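Local coordinates for extracellular ligand-binding receptor (Rhodopseudomonas palustris, PDB 3SG0), which binds benzoylformate (phenylglyoxylate) and probably serves as a periplasmic solute-binding protein for uptake of lignin-derived aromatic acids, at residues Glu27-Ala41 with Ile58-Ser72. Numbering follows the deposited sequence. Where two conformers were deposited one is given.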
loop_
_atom_site.group_PDB
_atom_site.type_symbol
_atom_site.label_atom_id
_atom_site.label_comp_id
_atom_site.label_asym_id
_atom_site.label_seq_id
_atom_site.Cartn_x
_atom_site.Cartn_y
_atom_site.Cartn_z
ATOM N N GLU A 27 15.410 25.247 1.623
ATOM C CA GLU A 27 14.539 24.823 0.537
ATOM C C GLU A 27 13.512 23.880 1.145
ATOM O O GLU A 27 13.556 23.626 2.344
ATOM C CB GLU A 27 15.346 24.105 -0.546
ATOM C CG GLU A 27 15.800 22.687 -0.186
ATOM C CD GLU A 27 17.146 22.627 0.521
ATOM O OE1 GLU A 27 17.836 21.592 0.387
ATOM O OE2 GLU A 27 17.514 23.598 1.213
ATOM N N ILE A 28 12.598 23.358 0.333
ATOM C CA ILE A 28 11.651 22.360 0.819
ATOM C C ILE A 28 12.384 21.031 0.968
ATOM O O ILE A 28 13.150 20.635 0.088
ATOM C CB ILE A 28 10.462 22.220 -0.136
ATOM C CG1 ILE A 28 9.683 23.537 -0.189
ATOM C CG2 ILE A 28 9.562 21.084 0.308
ATOM C CD1 ILE A 28 8.618 23.587 -1.264
ATOM N N LYS A 29 12.159 20.348 2.086
ATOM C CA LYS A 29 12.849 19.087 2.360
ATOM C C LYS A 29 11.850 17.994 2.658
ATOM O O LYS A 29 10.937 18.178 3.466
ATOM C CB LYS A 29 13.802 19.248 3.537
ATOM C CG LYS A 29 14.928 20.232 3.296
ATOM C CD LYS A 29 15.813 20.323 4.521
ATOM C CE LYS A 29 17.037 21.177 4.261
ATOM N NZ LYS A 29 18.007 21.074 5.389
ATOM N N ILE A 30 12.006 16.862 1.982
ATOM C CA ILE A 30 11.091 15.740 2.119
ATOM C C ILE A 30 11.905 14.541 2.582
ATOM O O ILE A 30 12.890 14.170 1.926
ATOM C CB ILE A 30 10.441 15.390 0.767
ATOM C CG1 ILE A 30 9.758 16.607 0.133
ATOM C CG2 ILE A 30 9.488 14.214 0.918
ATOM C CD1 ILE A 30 8.556 17.111 0.867
ATOM N N GLY A 31 11.531 13.946 3.708
ATOM C CA GLY A 31 12.203 12.755 4.200
ATOM C C GLY A 31 11.411 11.517 3.858
ATOM O O GLY A 31 10.183 11.531 3.953
ATOM N N ILE A 32 12.094 10.444 3.477
ATOM C CA ILE A 32 11.431 9.202 3.108
ATOM C C ILE A 32 12.139 8.035 3.782
ATOM O O ILE A 32 13.367 7.939 3.730
ATOM C CB ILE A 32 11.462 8.979 1.577
ATOM C CG1 ILE A 32 11.033 10.240 0.821
ATOM C CG2 ILE A 32 10.576 7.805 1.198
ATOM C CD1 ILE A 32 11.306 10.172 -0.682
ATOM N N THR A 33 11.377 7.167 4.435
ATOM C CA THR A 33 11.896 5.891 4.910
ATOM C C THR A 33 11.093 4.796 4.239
ATOM O O THR A 33 9.857 4.848 4.192
ATOM C CB THR A 33 11.885 5.797 6.457
ATOM O OG1 THR A 33 12.522 4.579 6.878
ATOM C CG2 THR A 33 10.481 5.888 7.043
HETATM N N MSE A 34 11.799 3.822 3.667
HETATM C CA MSE A 34 11.140 2.746 2.936
HETATM C C MSE A 34 11.854 1.436 3.184
HETATM O O MSE A 34 13.039 1.414 3.549
HETATM C CB MSE A 34 11.101 3.036 1.437
HETATM C CG MSE A 34 12.473 3.118 0.782
HETATM SE SE MSE A 34 13.223 4.942 0.685
HETATM C CE MSE A 34 12.062 5.592 -0.740
ATOM N N SER A 35 11.129 0.343 2.986
ATOM C CA SER A 35 11.664 -0.988 3.251
ATOM C C SER A 35 12.346 -1.539 2.003
ATOM O O SER A 35 11.826 -2.410 1.324
ATOM C CB SER A 35 10.551 -1.923 3.734
ATOM O OG SER A 35 9.859 -1.374 4.853
ATOM N N ALA A 36 13.504 -0.975 1.683
ATOM C CA ALA A 36 14.227 -1.332 0.465
ATOM C C ALA A 36 14.968 -2.661 0.574
ATOM O O ALA A 36 15.388 -3.220 -0.437
ATOM C CB ALA A 36 15.177 -0.209 0.059
ATOM N N SER A 37 15.124 -3.166 1.790
ATOM C CA SER A 37 15.673 -4.493 2.033
ATOM C C SER A 37 14.808 -5.155 3.103
ATOM O O SER A 37 13.915 -4.518 3.673
ATOM C CB SER A 37 17.141 -4.424 2.459
ATOM O OG SER A 37 17.310 -3.599 3.594
ATOM N N GLY A 38 15.041 -6.438 3.361
ATOM C CA GLY A 38 14.175 -7.205 4.241
ATOM C C GLY A 38 12.986 -7.754 3.476
ATOM O O GLY A 38 12.915 -7.633 2.256
ATOM N N PRO A 39 12.022 -8.344 4.188
ATOM C CA PRO A 39 10.894 -8.973 3.484
ATOM C C PRO A 39 9.953 -7.981 2.792
ATOM O O PRO A 39 9.083 -8.402 2.021
ATOM C CB PRO A 39 10.161 -9.737 4.594
ATOM C CG PRO A 39 10.572 -9.055 5.859
ATOM C CD PRO A 39 11.999 -8.618 5.635
ATOM N N GLY A 40 10.126 -6.689 3.052
ATOM C CA GLY A 40 9.377 -5.670 2.343
ATOM C C GLY A 40 10.017 -5.193 1.055
ATOM O O GLY A 40 9.470 -4.279 0.435
ATOM N N ALA A 41 11.130 -5.792 0.630
ATOM C CA ALA A 41 11.917 -5.257 -0.482
ATOM C C ALA A 41 11.147 -5.074 -1.787
ATOM O O ALA A 41 11.424 -4.124 -2.526
ATOM C CB ALA A 41 13.158 -6.113 -0.727
ATOM N N ILE A 58 8.998 22.853 -6.719
ATOM C CA ILE A 58 7.555 22.962 -6.539
ATOM C C ILE A 58 7.243 24.351 -6.012
ATOM O O ILE A 58 7.881 24.811 -5.070
ATOM C CB ILE A 58 7.007 21.924 -5.533
ATOM C CG1 ILE A 58 7.335 20.493 -5.980
ATOM C CG2 ILE A 58 5.501 22.106 -5.369
ATOM C CD1 ILE A 58 7.013 19.433 -4.927
ATOM N N GLY A 59 6.267 25.018 -6.619
ATOM C CA GLY A 59 5.861 26.342 -6.170
ATOM C C GLY A 59 6.979 27.367 -6.243
ATOM O O GLY A 59 6.969 28.359 -5.514
ATOM N N GLY A 60 7.950 27.122 -7.117
ATOM C CA GLY A 60 9.083 28.018 -7.279
ATOM C C GLY A 60 10.227 27.758 -6.315
ATOM O O GLY A 60 11.243 28.456 -6.341
ATOM N N GLU A 61 10.068 26.749 -5.462
ATOM C CA GLU A 61 11.088 26.411 -4.481
ATOM C C GLU A 61 11.768 25.105 -4.837
ATOM O O GLU A 61 11.123 24.169 -5.320
ATOM C CB GLU A 61 10.465 26.265 -3.091
ATOM C CG GLU A 61 9.870 27.538 -2.525
ATOM C CD GLU A 61 10.927 28.516 -2.067
ATOM O OE1 GLU A 61 11.987 28.065 -1.580
ATOM O OE2 GLU A 61 10.699 29.736 -2.196
ATOM N N LYS A 62 13.067 25.032 -4.579
ATOM C CA LYS A 62 13.786 23.776 -4.730
ATOM C C LYS A 62 13.284 22.769 -3.703
ATOM O O LYS A 62 12.922 23.140 -2.584
ATOM C CB LYS A 62 15.293 23.984 -4.561
ATOM C CG LYS A 62 16.111 22.720 -4.798
ATOM C CD LYS A 62 17.612 22.972 -4.716
ATOM C CE LYS A 62 18.075 23.157 -3.281
ATOM N NZ LYS A 62 19.562 23.143 -3.182
ATOM N N VAL A 63 13.261 21.501 -4.095
ATOM C CA VAL A 63 12.863 20.419 -3.208
ATOM C C VAL A 63 14.005 19.416 -3.155
ATOM O O VAL A 63 14.523 19.004 -4.197
ATOM C CB VAL A 63 11.603 19.707 -3.727
ATOM C CG1 VAL A 63 11.173 18.598 -2.765
ATOM C CG2 VAL A 63 10.472 20.703 -3.930
ATOM N N THR A 64 14.413 19.047 -1.945
ATOM C CA THR A 64 15.455 18.054 -1.737
ATOM C C THR A 64 14.846 16.855 -1.014
ATOM O O THR A 64 14.116 17.023 -0.031
ATOM C CB THR A 64 16.575 18.632 -0.871
ATOM O OG1 THR A 64 17.140 19.777 -1.527
ATOM C CG2 THR A 64 17.664 17.590 -0.635
ATOM N N TYR A 65 15.160 15.652 -1.491
ATOM C CA TYR A 65 14.656 14.413 -0.913
ATOM C C TYR A 65 15.766 13.712 -0.153
ATOM O O TYR A 65 16.908 13.649 -0.621
ATOM C CB TYR A 65 14.139 13.496 -2.020
ATOM C CG TYR A 65 13.021 14.131 -2.807
ATOM C CD1 TYR A 65 11.710 14.050 -2.360
ATOM C CD2 TYR A 65 13.270 14.843 -3.976
ATOM C CE1 TYR A 65 10.679 14.642 -3.052
ATOM C CE2 TYR A 65 12.235 15.443 -4.678
ATOM C CZ TYR A 65 10.942 15.335 -4.209
ATOM O OH TYR A 65 9.897 15.922 -4.886
ATOM N N PHE A 66 15.423 13.183 1.015
ATOM C CA PHE A 66 16.347 12.433 1.853
ATOM C C PHE A 66 15.745 11.071 2.092
ATOM O O PHE A 66 14.829 10.942 2.906
ATOM C CB PHE A 66 16.519 13.143 3.189
ATOM C CG PHE A 66 17.056 14.537 3.065
ATOM C CD1 PHE A 66 18.417 14.778 3.174
ATOM C CD2 PHE A 66 16.209 15.610 2.831
ATOM C CE1 PHE A 66 18.925 16.063 3.058
ATOM C CE2 PHE A 66 16.710 16.898 2.713
ATOM C CZ PHE A 66 18.072 17.122 2.826
ATOM N N ALA A 67 16.239 10.060 1.384
ATOM C CA ALA A 67 15.660 8.724 1.403
ATOM C C ALA A 67 16.545 7.753 2.174
ATOM O O ALA A 67 17.762 7.715 1.968
ATOM C CB ALA A 67 15.457 8.229 -0.022
ATOM N N LEU A 68 15.935 6.969 3.055
ATOM C CA LEU A 68 16.644 6.029 3.914
ATOM C C LEU A 68 15.959 4.678 3.892
ATOM O O LEU A 68 14.732 4.592 3.900
ATOM C CB LEU A 68 16.686 6.542 5.357
ATOM C CG LEU A 68 17.441 7.848 5.603
ATOM C CD1 LEU A 68 17.197 8.373 7.012
ATOM C CD2 LEU A 68 18.930 7.655 5.349
ATOM N N ASP A 69 16.754 3.617 3.888
ATOM C CA ASP A 69 16.242 2.259 3.982
ATOM C C ASP A 69 15.996 1.923 5.453
ATOM O O ASP A 69 16.868 2.142 6.301
ATOM C CB ASP A 69 17.292 1.313 3.390
ATOM C CG ASP A 69 16.870 -0.148 3.367
ATOM O OD1 ASP A 69 15.685 -0.480 3.586
ATOM O OD2 ASP A 69 17.768 -0.979 3.100
ATOM N N ASP A 70 14.817 1.399 5.770
ATOM C CA ASP A 70 14.534 0.930 7.127
ATOM C C ASP A 70 14.594 -0.587 7.275
ATOM O O ASP A 70 14.321 -1.107 8.350
ATOM C CB ASP A 70 13.201 1.470 7.665
ATOM C CG ASP A 70 12.030 1.162 6.762
ATOM O OD1 ASP A 70 11.875 -0.004 6.323
ATOM O OD2 ASP A 70 11.240 2.104 6.509
ATOM N N GLU A 71 14.950 -1.294 6.205
ATOM C CA GLU A 71 15.229 -2.729 6.295
ATOM C C GLU A 71 13.998 -3.533 6.699
ATOM O O GLU A 71 14.125 -4.666 7.159
ATOM C CB GLU A 71 16.409 -3.005 7.239
ATOM C CG GLU A 71 17.669 -2.346 6.739
ATOM C CD GLU A 71 18.897 -2.622 7.579
ATOM O OE1 GLU A 71 18.816 -3.378 8.575
ATOM O OE2 GLU A 71 19.957 -2.065 7.215
ATOM N N SER A 72 12.805 -2.971 6.507
ATOM C CA SER A 72 11.560 -3.617 6.959
ATOM C C SER A 72 11.507 -3.746 8.483
ATOM O O SER A 72 10.807 -4.613 9.003
ATOM C CB SER A 72 11.368 -5.011 6.333
ATOM O OG SER A 72 11.505 -5.007 4.920
#
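Strands Ile-28 to Met-34 and Glu-61 to Asp-69 run parallel, joined by backbone hydrogen bonds from Ile-28 N to Lys-62 O through to Asp-70 N to Met-34 O. Apolar packing lies on the face toward helix 306-328: Ile-30 CB rests obliquely on Tyr-65 CD1 at 3.6 Å, and Ile-30 CG1 meets Val-63 CG1 at 3.8 Å. On the face bearing Phe-66, the methylenes of Lys-29 reach the ring's edge, CG lying 3.8 Å from CE2. Near the start of the strands Thr-64 OG1 donates to the anti lone pair of Glu-27 OE1 (2.7 Å); a bend at chi2 (-89°) brings the Glu-27 carboxylate to the hydroxyl.

At the C-terminal ends of the strands and in the loops after them, polar side chains take over. With CG lodged between its backbone N and carbonyl carbon (chi1 55°), Asp-70 brings its carboxylate to Thr-33 and Ser-35: OD2 accepts from Thr-33 OG1 (2.8 Å) and Ser-96, while OD1 receives Ser-35 OG on its syn side and Ser-72 N on its anti side, the latter an Asx turn. Replacing Asp-70 by an alanine is likely to leave the hydroxyls of Thr-33 and Ser-35 without the carboxylate that both donate to, and to undo the Asx turn. Asp-69 OD2 takes Ser-37 OG (2.7 Å), and Ser-72 OG donates to Ser-37 O and accepts from Gly-40 N. Such loops at the C-terminal ends of parallel strands border the ligand cleft in the Rossmann-like lobes of periplasmic binding proteins; here the loop with Gly-40 comes close to the bound benzoylformate.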